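Local coordinates for protein pyruvate kinase 1 (Trypanosoma brucei brucei, PDB 4KCT) that catalyses phosphoryl transfer from phosphoenolpyruvate to ADP, yielding pyruvate and ATP, and also has an intrinsic decarboxylase activity, at residues R215-V220 against I253-G258; S238-H243 against Q247-I252; N257-A262 against M280-K285; G264-E269 against E273-A278. All coordinates share one frame; numbering follows the deposited sequence. Where two conformers were deposited one is given.

Contact 1: R215-V220 against I253-G258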
loop_
_atom_site.group_PDB
_atom_site.type_symbol
_atom_site.label_atom_id
_atom_site.label_comp_id
_atom_site.label_asym_id
_atom_site.label_seq_id
_atom_site.Cartn_x
_atom_site.Cartn_y
_atom_site.Cartn_z
ATOM N N ARG A 215 33.755 -15.438 -7.283
ATOM C CA ARG A 215 33.153 -16.202 -6.209
ATOM C C ARG A 215 33.029 -15.402 -4.925
ATOM O O ARG A 215 32.188 -15.715 -4.083
ATOM C CB ARG A 215 33.899 -17.517 -5.987
ATOM C CG ARG A 215 33.791 -18.475 -7.172
ATOM C CD ARG A 215 35.107 -19.208 -7.425
ATOM N NE ARG A 215 36.024 -18.479 -8.316
ATOM C CZ ARG A 215 37.351 -18.607 -8.275
ATOM N NH1 ARG A 215 38.129 -17.955 -9.141
ATOM N NH2 ARG A 215 37.897 -19.429 -7.393
ATOM N N THR A 216 33.887 -14.383 -4.764
ATOM C CA THR A 216 33.947 -13.582 -3.526
ATOM C C THR A 216 34.285 -12.141 -3.868
ATOM O O THR A 216 34.890 -11.862 -4.915
ATOM C CB THR A 216 35.070 -14.081 -2.559
ATOM O OG1 THR A 216 36.335 -13.901 -3.192
ATOM C CG2 THR A 216 34.897 -15.558 -2.200
ATOM N N ALA A 217 34.064 -11.252 -2.900
ATOM C CA ALA A 217 34.522 -9.875 -3.003
ATOM C C ALA A 217 36.049 -9.789 -3.086
ATOM O O ALA A 217 36.586 -8.902 -3.743
ATOM C CB ALA A 217 34.009 -9.046 -1.827
ATOM N N GLU A 218 36.753 -10.679 -2.389
ATOM C CA GLU A 218 38.224 -10.643 -2.430
ATOM C C GLU A 218 38.744 -10.898 -3.854
ATOM O O GLU A 218 39.680 -10.239 -4.325
ATOM C CB GLU A 218 38.828 -11.641 -1.436
ATOM C CG GLU A 218 40.342 -11.525 -1.292
ATOM C CD GLU A 218 40.821 -10.096 -0.996
ATOM O OE1 GLU A 218 41.872 -9.698 -1.550
ATOM O OE2 GLU A 218 40.146 -9.365 -0.223
ATOM N N GLN A 219 38.077 -11.788 -4.576
ATOM C CA GLN A 219 38.420 -11.992 -5.975
ATOM C C GLN A 219 38.240 -10.742 -6.838
ATOM O O GLN A 219 39.047 -10.489 -7.749
ATOM C CB GLN A 219 37.607 -13.133 -6.548
ATOM C CG GLN A 219 37.923 -14.457 -5.913
ATOM C CD GLN A 219 37.634 -15.595 -6.838
ATOM O OE1 GLN A 219 36.622 -15.594 -7.536
ATOM N NE2 GLN A 219 38.567 -16.540 -6.921
ATOM N N VAL A 220 37.156 -9.998 -6.624
ATOM C CA VAL A 220 37.000 -8.712 -7.334
ATOM C C VAL A 220 38.194 -7.786 -7.074
ATOM O O VAL A 220 38.751 -7.197 -8.007
ATOM C CB VAL A 220 35.700 -7.981 -6.941
ATOM C CG1 VAL A 220 35.553 -6.712 -7.760
ATOM C CG2 VAL A 220 34.481 -8.896 -7.150
ATOM N N ILE A 253 28.630 -7.319 -5.207
ATOM C CA ILE A 253 28.048 -6.126 -5.807
ATOM C C ILE A 253 28.752 -4.916 -5.219
ATOM O O ILE A 253 29.184 -4.029 -5.945
ATOM C CB ILE A 253 26.548 -6.013 -5.482
ATOM C CG1 ILE A 253 25.736 -6.966 -6.374
ATOM C CG2 ILE A 253 26.084 -4.580 -5.657
ATOM C CD1 ILE A 253 24.268 -7.093 -5.965
ATOM N N GLU A 254 28.966 -4.947 -3.907
ATOM C CA GLU A 254 29.666 -3.864 -3.227
ATOM C C GLU A 254 31.057 -3.590 -3.835
ATOM O O GLU A 254 31.437 -2.434 -4.024
ATOM C CB GLU A 254 29.790 -4.170 -1.729
ATOM C CG GLU A 254 30.791 -3.288 -1.015
ATOM C CD GLU A 254 30.144 -2.045 -0.455
ATOM O OE1 GLU A 254 29.150 -2.178 0.294
ATOM O OE2 GLU A 254 30.600 -0.932 -0.799
ATOM N N ALA A 255 31.829 -4.645 -4.097
ATOM C CA ALA A 255 33.195 -4.481 -4.617
ATOM C C ALA A 255 33.253 -4.133 -6.113
ATOM O O ALA A 255 34.310 -3.707 -6.617
ATOM C CB ALA A 255 34.026 -5.743 -4.331
ATOM N N SER A 256 32.156 -4.396 -6.838
ATOM C CA SER A 256 32.175 -4.376 -8.303
ATOM C C SER A 256 31.611 -3.066 -8.812
ATOM O O SER A 256 30.935 -2.356 -8.073
ATOM C CB SER A 256 31.337 -5.553 -8.866
ATOM O OG SER A 256 31.819 -6.790 -8.380
ATOM N N ASN A 257 31.801 -2.787 -10.100
ATOM C CA ASN A 257 31.113 -1.673 -10.733
ATOM C C ASN A 257 29.759 -2.120 -11.304
ATOM O O ASN A 257 28.915 -1.306 -11.622
ATOM C CB ASN A 257 31.976 -1.068 -11.846
ATOM C CG ASN A 257 33.308 -0.511 -11.315
ATOM O OD1 ASN A 257 34.319 -1.202 -11.335
ATOM N ND2 ASN A 257 33.234 0.601 -10.619
ATOM N N GLY A 258 29.592 -3.419 -11.466
ATOM C CA GLY A 258 28.388 -3.963 -12.123
ATOM C C GLY A 258 28.441 -5.478 -12.120
ATOM O O GLY A 258 29.416 -6.070 -11.629
#
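The first turn of helix 217-227 comes alongside the last turn of helix 249-255 where Ala217 faces Ala255, their CA atoms 5.8 Å apart, a close approach made between two alanines. Ser256 then departs from helical geometry and leads the chain toward the next barrel strand. In segment 215-220, Thr216 is the N-cap of its helix: its OG1 accepts from Gln219 N at 3.1 Å and fixes how the helix starts.

The side-chain contact is apolar and centred on the Ala255 methyl group. Its CB lies 4.1 Å from Ala217 CB and 3.8 Å from Val220 CB, so one methyl packs against both. Val220 spreads its branches over the end of the opposite helix. With CG1 anti to the backbone N (chi1 -177°), that methyl reaches Ala255 O at 3.4 Å, while CG2 stands 3.6 Å from Ser256 OG. Ser256 OG is hydrogen-bonded to Ile252 O and Ser238 OG, which lets a polar atom sit in a buried apolar setting.

The outer helices on either side of strand 235-240 in the chain thus meet, the start of one against the end of the other. Val220 also packs on Ile236 and Ser238 of strand 235-240, whereas Ile253, on the far side of its helix, packs on helix 275-289.

Contact 2: S238-H243 against Q247-I252. With MG (magnesium ion), chain C; PYR (pyruvic acid), chain E.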
loop_
_atom_site.group_PDB
_atom_site.type_symbol
_atom_site.label_atom_id
_atom_site.label_comp_id
_atom_site.label_asym_id
_atom_site.label_seq_id
_atom_site.Cartn_x
_atom_site.Cartn_y
_atom_site.Cartn_z
ATOM N N SER A 238 31.376 -8.054 -12.568
ATOM C CA SER A 238 31.647 -9.400 -12.071
ATOM C C SER A 238 30.632 -10.369 -12.637
ATOM O O SER A 238 29.425 -10.107 -12.581
ATOM C CB SER A 238 31.608 -9.418 -10.537
ATOM O OG SER A 238 32.715 -8.683 -10.021
ATOM N N LYS A 239 31.108 -11.483 -13.206
ATOM C CA LYS A 239 30.194 -12.485 -13.749
ATOM C C LYS A 239 29.881 -13.515 -12.689
ATOM O O LYS A 239 30.782 -14.070 -12.056
ATOM C CB LYS A 239 30.781 -13.169 -14.983
ATOM C CG LYS A 239 31.182 -12.166 -16.069
ATOM C CD LYS A 239 32.008 -12.837 -17.176
ATOM C CE LYS A 239 31.353 -14.106 -17.694
ATOM N NZ LYS A 239 32.237 -14.743 -18.723
ATOM N N ILE A 240 28.603 -13.638 -12.388
ATOM C CA ILE A 240 28.136 -14.611 -11.413
ATOM C C ILE A 240 27.823 -15.925 -12.137
ATOM O O ILE A 240 26.876 -15.994 -12.947
ATOM C CB ILE A 240 26.862 -14.083 -10.719
ATOM C CG1 ILE A 240 27.130 -12.714 -10.104
ATOM C CG2 ILE A 240 26.310 -15.099 -9.691
ATOM C CD1 ILE A 240 28.233 -12.715 -9.045
ATOM N N GLU A 241 28.591 -16.975 -11.832
ATOM C CA GLU A 241 28.550 -18.181 -12.640
ATOM C C GLU A 241 28.373 -19.459 -11.831
ATOM O O GLU A 241 28.404 -20.545 -12.406
ATOM C CB GLU A 241 29.830 -18.311 -13.500
ATOM C CG GLU A 241 30.258 -17.040 -14.184
ATOM C CD GLU A 241 31.015 -17.305 -15.478
ATOM O OE1 GLU A 241 30.404 -17.858 -16.424
ATOM O OE2 GLU A 241 32.146 -16.824 -15.604
ATOM N N ASN A 242 28.305 -19.344 -10.499
ATOM C CA ASN A 242 28.181 -20.532 -9.641
ATOM C C ASN A 242 27.571 -20.172 -8.295
ATOM O O ASN A 242 27.223 -19.000 -8.060
ATOM C CB ASN A 242 29.559 -21.240 -9.454
ATOM C CG ASN A 242 30.411 -20.609 -8.340
ATOM O OD1 ASN A 242 30.373 -19.391 -8.115
ATOM N ND2 ASN A 242 31.229 -21.441 -7.675
ATOM N N HIS A 243 27.369 -21.167 -7.433
ATOM C CA HIS A 243 26.586 -20.927 -6.226
ATOM C C HIS A 243 27.298 -19.963 -5.277
ATOM O O HIS A 243 26.648 -19.214 -4.552
ATOM C CB HIS A 243 26.229 -22.234 -5.523
ATOM C CG HIS A 243 27.325 -22.747 -4.652
ATOM N ND1 HIS A 243 28.468 -23.273 -5.171
ATOM C CD2 HIS A 243 27.544 -22.599 -3.273
ATOM C CE1 HIS A 243 29.334 -23.530 -4.162
ATOM N NE2 HIS A 243 28.773 -23.101 -3.005
ATOM N N GLN A 247 25.681 -16.782 -3.487
ATOM C CA GLN A 247 25.654 -16.735 -2.040
ATOM C C GLN A 247 26.333 -15.460 -1.528
ATOM O O GLN A 247 25.880 -14.850 -0.574
ATOM C CB GLN A 247 26.407 -17.957 -1.500
ATOM C CG GLN A 247 26.522 -18.037 0.003
ATOM C CD GLN A 247 27.139 -19.354 0.443
ATOM O OE1 GLN A 247 27.180 -19.662 1.629
ATOM N NE2 GLN A 247 27.629 -20.133 -0.521
ATOM N N ASN A 248 27.414 -15.057 -2.185
ATOM C CA ASN A 248 28.170 -13.884 -1.767
ATOM C C ASN A 248 27.786 -12.598 -2.551
ATOM O O ASN A 248 28.556 -11.651 -2.595
ATOM C CB ASN A 248 29.685 -14.159 -1.921
ATOM C CG ASN A 248 30.162 -15.276 -1.010
ATOM O OD1 ASN A 248 29.682 -15.400 0.095
ATOM N ND2 ASN A 248 31.055 -16.147 -1.518
ATOM N N ILE A 249 26.606 -12.585 -3.171
ATOM C CA ILE A 249 26.260 -11.535 -4.124
ATOM C C ILE A 249 26.341 -10.106 -3.515
ATOM O O ILE A 249 26.795 -9.181 -4.163
ATOM C CB ILE A 249 24.871 -11.790 -4.792
ATOM C CG1 ILE A 249 24.605 -10.776 -5.894
ATOM C CG2 ILE A 249 23.735 -11.775 -3.758
ATOM C CD1 ILE A 249 25.648 -10.782 -7.001
ATOM N N ASP A 250 25.900 -9.933 -2.269
ATOM C CA ASP A 250 25.906 -8.588 -1.664
ATOM C C ASP A 250 27.319 -7.981 -1.640
ATOM O O ASP A 250 27.520 -6.811 -1.991
ATOM C CB ASP A 250 25.368 -8.640 -0.226
ATOM C CG ASP A 250 23.874 -8.928 -0.167
ATOM O OD1 ASP A 250 23.180 -8.755 -1.192
ATOM O OD2 ASP A 250 23.379 -9.260 0.935
ATOM N N SER A 251 28.273 -8.736 -1.117
ATOM C CA SER A 251 29.639 -8.232 -1.018
ATOM C C SER A 251 30.301 -8.126 -2.399
ATOM O O SER A 251 31.127 -7.240 -2.634
ATOM C CB SER A 251 30.484 -9.116 -0.084
ATOM O OG SER A 251 30.607 -10.428 -0.615
ATOM N N ILE A 252 29.944 -9.017 -3.318
ATOM C CA ILE A 252 30.436 -8.889 -4.681
ATOM C C ILE A 252 29.912 -7.610 -5.376
ATOM O O ILE A 252 30.681 -6.875 -5.986
ATOM C CB ILE A 252 30.133 -10.148 -5.520
ATOM C CG1 ILE A 252 30.961 -11.321 -4.978
ATOM C CG2 ILE A 252 30.443 -9.908 -7.018
ATOM C CD1 ILE A 252 30.451 -12.685 -5.433
HETATM MG MG MG C . 30.632 -18.322 -18.342
HETATM C C PYR E . 28.143 -17.661 -19.350
HETATM O O PYR E . 26.916 -17.500 -19.596
HETATM O OXT PYR E . 28.525 -18.641 -18.649
HETATM C CA PYR E . 29.132 -16.621 -19.773
HETATM O O3 PYR E . 30.347 -16.786 -19.563
HETATM C CB PYR E . 28.637 -15.320 -20.351
HETATM O O HOH W 1 32.847 -17.995 -17.764
HETATM O O HOH W 2 31.392 -19.144 -20.156
#
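Ile240 meets Ile249 and Ile252 where strand 235-240 packs against the helix that follows it, a beta-alpha unit of the TIM barrel. Its CB leaves the strand on the helix side. CG1, placed beside the backbone N by a chi1 of -55°, lies 3.9 Å from Ile249 CD1. The chain then bends again, and its last atom, CD1, comes 3.8 Å from Ile249 CD1 and 4.1 Å from Ile252 CG2. The two partners are approached differently: Ile249 runs across Ile240 at about a right angle, whereas Ile252 reaches toward it tip to tip. Ile259 of the next strand and Ile282 of helix 275-289 add to the same apolar layer. Further back along the strand, Ser238 CB packs 3.7 Å from Ile252 CG2.

The backbone turns between the segments through a short helix, where Gln247 N donates to His243 O at 2.8 Å. The His243 and Gln247 side chains lie side by side, pointing the same way, with ring and amide planes 42° apart; Phe13 of the second subunit packs on both residues, and His243 NE2 is held by Glu184.

Strand alternation sends Lys239 to the opposite side, into the barrel, where Asp84 pairs with its NZ. At the strand end, Glu241 OE2 accepts from a water that also binds the magnesium ion. The same carboxylate coordinates the metal through OE1 at 2.0 Å, and Lys239 NZ donates to pyruvate O3 at 2.9 Å.

Contact 3: N257-A262 against M280-K285. With PYR (pyruvic acid), chain E.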
loop_
_atom_site.group_PDB
_atom_site.type_symbol
_atom_site.label_atom_id
_atom_site.label_comp_id
_atom_site.label_asym_id
_atom_site.label_seq_id
_atom_site.Cartn_x
_atom_site.Cartn_y
_atom_site.Cartn_z
ATOM N N ASN A 257 31.801 -2.787 -10.100
ATOM C CA ASN A 257 31.113 -1.673 -10.733
ATOM C C ASN A 257 29.759 -2.120 -11.304
ATOM O O ASN A 257 28.915 -1.306 -11.622
ATOM C CB ASN A 257 31.976 -1.068 -11.846
ATOM C CG ASN A 257 33.308 -0.511 -11.315
ATOM O OD1 ASN A 257 34.319 -1.202 -11.335
ATOM N ND2 ASN A 257 33.234 0.601 -10.619
ATOM N N GLY A 258 29.592 -3.419 -11.466
ATOM C CA GLY A 258 28.388 -3.963 -12.123
ATOM C C GLY A 258 28.441 -5.478 -12.120
ATOM O O GLY A 258 29.416 -6.070 -11.629
ATOM N N ILE A 259 27.357 -6.114 -12.571
ATOM C CA ILE A 259 27.223 -7.571 -12.457
ATOM C C ILE A 259 26.749 -8.129 -13.802
ATOM O O ILE A 259 25.962 -7.501 -14.474
ATOM C CB ILE A 259 26.183 -7.935 -11.381
ATOM C CG1 ILE A 259 26.647 -7.439 -10.002
ATOM C CG2 ILE A 259 25.888 -9.435 -11.404
ATOM C CD1 ILE A 259 27.903 -8.179 -9.499
ATOM N N MET A 260 27.246 -9.296 -14.193
ATOM C CA MET A 260 26.589 -10.045 -15.256
ATOM C C MET A 260 26.012 -11.329 -14.713
ATOM O O MET A 260 26.677 -12.062 -14.011
ATOM C CB MET A 260 27.577 -10.367 -16.404
ATOM C CG MET A 260 26.931 -11.237 -17.464
ATOM S SD MET A 260 28.111 -12.022 -18.579
ATOM C CE MET A 260 28.949 -10.586 -19.244
ATOM N N VAL A 261 24.756 -11.593 -15.032
ATOM C CA VAL A 261 24.169 -12.876 -14.726
ATOM C C VAL A 261 24.550 -13.851 -15.835
ATOM O O VAL A 261 24.017 -13.772 -16.942
ATOM C CB VAL A 261 22.615 -12.772 -14.604
ATOM C CG1 VAL A 261 22.002 -14.135 -14.253
ATOM C CG2 VAL A 261 22.242 -11.720 -13.556
ATOM N N ALA A 262 25.592 -14.642 -15.593
ATOM C CA ALA A 262 26.226 -15.403 -16.658
ATOM C C ALA A 262 25.563 -16.783 -16.741
ATOM O O ALA A 262 25.996 -17.729 -16.091
ATOM C CB ALA A 262 27.723 -15.533 -16.393
ATOM N N MET A 280 16.367 -13.192 -10.960
ATOM C CA MET A 280 15.486 -12.185 -10.393
ATOM C C MET A 280 16.118 -11.525 -9.180
ATOM O O MET A 280 15.989 -10.327 -8.976
ATOM C CB MET A 280 14.159 -12.818 -9.980
ATOM C CG MET A 280 13.283 -13.218 -11.155
ATOM S SD MET A 280 11.929 -14.273 -10.565
ATOM C CE MET A 280 10.844 -13.037 -9.903
ATOM N N CYS A 281 16.675 -12.345 -8.306
ATOM C CA CYS A 281 17.301 -11.856 -7.081
ATOM C C CYS A 281 18.502 -10.922 -7.356
ATOM O O CYS A 281 18.539 -9.806 -6.873
ATOM C CB CYS A 281 17.749 -13.036 -6.230
ATOM S SG CYS A 281 18.654 -12.518 -4.759
ATOM N N ILE A 282 19.387 -11.340 -8.264
ATOM C CA ILE A 282 20.579 -10.573 -8.583
ATOM C C ILE A 282 20.225 -9.256 -9.297
ATOM O O ILE A 282 20.740 -8.184 -8.944
ATOM C CB ILE A 282 21.541 -11.398 -9.441
ATOM C CG1 ILE A 282 22.150 -12.543 -8.613
ATOM C CG2 ILE A 282 22.628 -10.524 -10.036
ATOM C CD1 ILE A 282 22.811 -13.604 -9.492
ATOM N N ILE A 283 19.312 -9.314 -10.253
ATOM C CA ILE A 283 18.932 -8.088 -10.931
ATOM C C ILE A 283 18.343 -7.073 -9.951
ATOM O O ILE A 283 18.743 -5.877 -9.933
ATOM C CB ILE A 283 17.968 -8.341 -12.104
ATOM C CG1 ILE A 283 18.724 -9.068 -13.244
ATOM C CG2 ILE A 283 17.393 -7.002 -12.582
ATOM C CD1 ILE A 283 17.796 -9.603 -14.373
ATOM N N SER A 284 17.424 -7.535 -9.108
ATOM C CA SER A 284 16.788 -6.636 -8.133
ATOM C C SER A 284 17.796 -6.075 -7.137
ATOM O O SER A 284 17.754 -4.896 -6.817
ATOM C CB SER A 284 15.639 -7.337 -7.414
ATOM O OG SER A 284 14.575 -7.565 -8.368
ATOM N N LYS A 285 18.733 -6.900 -6.693
ATOM C CA LYS A 285 19.768 -6.409 -5.795
ATOM C C LYS A 285 20.618 -5.327 -6.464
ATOM O O LYS A 285 20.987 -4.346 -5.818
ATOM C CB LYS A 285 20.666 -7.563 -5.288
ATOM C CG LYS A 285 20.016 -8.401 -4.167
ATOM C CD LYS A 285 20.940 -9.546 -3.759
ATOM C CE LYS A 285 20.387 -10.340 -2.575
ATOM N NZ LYS A 285 20.512 -9.583 -1.309
HETATM C C PYR E . 28.143 -17.661 -19.350
HETATM O O PYR E . 26.916 -17.500 -19.596
HETATM O OXT PYR E . 28.525 -18.641 -18.649
HETATM C CA PYR E . 29.132 -16.621 -19.773
HETATM O O3 PYR E . 30.347 -16.786 -19.563
HETATM C CB PYR E . 28.637 -15.320 -20.351
#
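Apolar packing joins the segments, and Ile282 is its hub. Its CG2 methyl meets two strand residues that lie on the same face, 3.7 Å from Ile259 CG2 and 3.7 Å from Val261 CG2. That methyl is anti to the helix backbone N, since CG1 is turned beside the nitrogen (chi1 -69°). The Ile259 side chain runs nearly perpendicular to that of Ile282, while Val261 crosses it at a slant. Ile283 contributes more distantly, its CG1 4.4 Å from Val261 CG2. The axes of strand 258-262 and of the helical segment 280-285 run nearly antiparallel (166°), 9.3 Å apart at closest approach.

Polar bonds serve other neighbours. On the helix, Lys285 NZ forms a salt bridge with Asp250, and Ser284 OG is hydrogen-bonded to Asn7 of the second subunit, so one face of helix 275-289 in this segment belongs to the subunit interface and another to the barrel. On the strand, backbone bonds tie Ile259 to the strand after it and Met260 to the strand before.

Van der Waals contact with pyruvate comes from the opposite face of the strand. Met260 SD stands 3.8 Å from the methyl carbon CB of pyruvate. Ala262 CB lies 3.7 Å from pyruvate C, the carboxylate carbon. One strand therefore has a helix behind it and pyruvate-pocket residues on the opposite face and at its C-terminal end, as in the active sites of TIM barrels.

Contact 4: G264-E269 against E273-A278. With MG (magnesium ion), chain C; PYR (pyruvic acid), chain E.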
loop_
_atom_site.group_PDB
_atom_site.type_symbol
_atom_site.label_atom_id
_atom_site.label_comp_id
_atom_site.label_asym_id
_atom_site.label_seq_id
_atom_site.Cartn_x
_atom_site.Cartn_y
_atom_site.Cartn_z
ATOM N N GLY A 264 24.933 -19.232 -18.679
ATOM C CA GLY A 264 25.465 -20.457 -19.290
ATOM C C GLY A 264 26.132 -21.320 -18.245
ATOM O O GLY A 264 25.629 -22.407 -17.890
ATOM N N ASP A 265 27.204 -20.795 -17.660
ATOM C CA ASP A 265 27.895 -21.506 -16.586
ATOM C C ASP A 265 26.996 -21.679 -15.350
ATOM O O ASP A 265 27.020 -22.720 -14.664
ATOM C CB ASP A 265 29.208 -20.784 -16.248
ATOM C CG ASP A 265 30.336 -21.132 -17.241
ATOM O OD1 ASP A 265 30.951 -20.209 -17.848
ATOM O OD2 ASP A 265 30.489 -22.337 -17.522
ATOM N N LEU A 266 26.217 -20.657 -15.039
ATOM C CA LEU A 266 25.395 -20.718 -13.841
ATOM C C LEU A 266 24.454 -21.920 -13.890
ATOM O O LEU A 266 24.238 -22.586 -12.872
ATOM C CB LEU A 266 24.599 -19.407 -13.647
ATOM C CG LEU A 266 23.857 -19.235 -12.340
ATOM C CD1 LEU A 266 24.824 -19.374 -11.159
ATOM C CD2 LEU A 266 23.177 -17.861 -12.306
ATOM N N GLY A 267 23.831 -22.145 -15.057
ATOM C CA GLY A 267 22.817 -23.190 -15.212
ATOM C C GLY A 267 23.426 -24.590 -15.370
ATOM O O GLY A 267 22.704 -25.588 -15.451
ATOM N N VAL A 268 24.754 -24.656 -15.349
ATOM C CA VAL A 268 25.476 -25.913 -15.187
ATOM C C VAL A 268 25.843 -26.124 -13.716
ATOM O O VAL A 268 25.685 -27.226 -13.173
ATOM C CB VAL A 268 26.763 -25.912 -16.052
ATOM C CG1 VAL A 268 27.704 -27.043 -15.642
ATOM C CG2 VAL A 268 26.409 -25.978 -17.536
ATOM N N GLU A 269 26.215 -25.040 -13.038
ATOM C CA GLU A 269 26.631 -25.120 -11.632
ATOM C C GLU A 269 25.441 -25.313 -10.657
ATOM O O GLU A 269 25.594 -25.920 -9.616
ATOM C CB GLU A 269 27.427 -23.874 -11.247
ATOM C CG GLU A 269 28.791 -23.780 -11.919
ATOM C CD GLU A 269 29.875 -24.518 -11.133
ATOM O OE1 GLU A 269 30.931 -24.810 -11.717
ATOM O OE2 GLU A 269 29.659 -24.814 -9.931
ATOM N N GLU A 273 16.596 -24.892 -13.454
ATOM C CA GLU A 273 15.366 -24.255 -13.021
ATOM C C GLU A 273 15.569 -23.190 -11.924
ATOM O O GLU A 273 14.801 -22.241 -11.836
ATOM C CB GLU A 273 14.335 -25.316 -12.595
ATOM C CG GLU A 273 14.720 -26.104 -11.330
ATOM C CD GLU A 273 15.471 -27.399 -11.621
ATOM O OE1 GLU A 273 16.160 -27.492 -12.666
ATOM O OE2 GLU A 273 15.498 -28.276 -10.725
ATOM N N LYS A 274 16.680 -23.264 -11.192
ATOM C CA LYS A 274 16.986 -22.248 -10.181
ATOM C C LYS A 274 17.634 -20.992 -10.755
ATOM O O LYS A 274 17.741 -19.980 -10.073
ATOM C CB LYS A 274 17.855 -22.810 -9.067
ATOM C CG LYS A 274 17.045 -23.706 -8.138
ATOM C CD LYS A 274 17.842 -24.176 -6.945
ATOM C CE LYS A 274 17.035 -25.175 -6.109
ATOM N NZ LYS A 274 15.840 -24.539 -5.471
ATOM N N VAL A 275 18.081 -21.062 -11.996
ATOM C CA VAL A 275 18.651 -19.864 -12.650
ATOM C C VAL A 275 17.653 -18.692 -12.689
ATOM O O VAL A 275 18.039 -17.548 -12.480
ATOM C CB VAL A 275 19.180 -20.163 -14.068
ATOM C CG1 VAL A 275 19.655 -18.865 -14.744
ATOM C CG2 VAL A 275 20.332 -21.156 -13.983
ATOM N N CYS A 276 16.375 -18.979 -12.896
ATOM C CA CYS A 276 15.369 -17.912 -12.897
ATOM C C CYS A 276 15.294 -17.179 -11.572
ATOM O O CYS A 276 15.087 -15.954 -11.540
ATOM C CB CYS A 276 14.008 -18.454 -13.283
ATOM S SG CYS A 276 14.077 -19.438 -14.789
ATOM N N VAL A 277 15.454 -17.923 -10.482
ATOM C CA VAL A 277 15.381 -17.362 -9.155
ATOM C C VAL A 277 16.646 -16.519 -8.874
ATOM O O VAL A 277 16.546 -15.375 -8.446
ATOM C CB VAL A 277 15.272 -18.486 -8.105
ATOM C CG1 VAL A 277 15.270 -17.912 -6.699
ATOM C CG2 VAL A 277 14.018 -19.346 -8.371
ATOM N N ALA A 278 17.819 -17.075 -9.178
ATOM C CA ALA A 278 19.068 -16.299 -9.094
ATOM C C ALA A 278 18.970 -15.010 -9.907
ATOM O O ALA A 278 19.345 -13.929 -9.442
ATOM C CB ALA A 278 20.250 -17.140 -9.576
HETATM MG MG MG C . 30.632 -18.322 -18.342
HETATM C C PYR E . 28.143 -17.661 -19.350
HETATM O O PYR E . 26.916 -17.500 -19.596
HETATM O OXT PYR E . 28.525 -18.641 -18.649
HETATM C CA PYR E . 29.132 -16.621 -19.773
HETATM O O3 PYR E . 30.347 -16.786 -19.563
HETATM C CB PYR E . 28.637 -15.320 -20.351
HETATM O O HOH W 1 32.847 -17.995 -17.764
HETATM O O HOH W 2 31.392 -19.144 -20.156
#
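Val275 pushes its CG2 methyl against the backbone of Gly267, coming within 3.4 Å of the glycine CA. The lack of a side chain at Gly267 probably helps the segments come this close, with 5.9 Å between the CA atoms of Gly267 and Val275. A chi1 of 175° puts CG1 anti to the backbone N and leaves CG2 as the methyl that makes this approach. The same CG2 also lies 4.3 Å from Leu266 CG, so it rests on both residues at once.

Leu266 is the other large contributor. Its CG stands anti to the backbone N (chi1 -171°), and from there CD2 extends to Ala278 CB at 4.1 Å, one turn further along helix 275-289 than Val275. The contact is wholly apolar, with no hydrogen bond from one segment to the other.

In the TIM barrel, helix 263-269 is a short extra helix inserted between strand 258-262 and the long outer helix 275-289. Its start forms part of the active site. Gly264 N donates to pyruvate O at 2.8 Å and Asp265 N to OXT at 2.7 Å, so the ligand's carboxylate is received by two consecutive N-H groups of the first turn. Asp265 OD1 binds the magnesium ion at 2.0 Å, together with Glu241 and pyruvate. The second subunit borders the contact: its Arg311 donates to Gly264 O, and its Glu353 forms a salt bridge with Lys274 NZ.

Overall arrangement
All four contacts belong to the barrel domain, around the fifth and sixth strands of the eight-stranded parallel barrel. Contact 1 and contact 2 share helix 249-255, with contact 2 nested inside the loop that contact 1 closes; their centres are 8 Å apart. Contact 3 starts on residues where contact 1 ends, and helix 275-289 links it to contact 4, which is nested within it. Contacts 1 and 4 lie furthest apart, about 19 Å between centres. Contacts 2 and 4 hold the two magnesium ligands from the protein, and contacts 2, 3 and 4 all reach pyruvate, so strands packed by outer helices on one face carry pyruvate-pocket residues on the other and at their C-terminal ends.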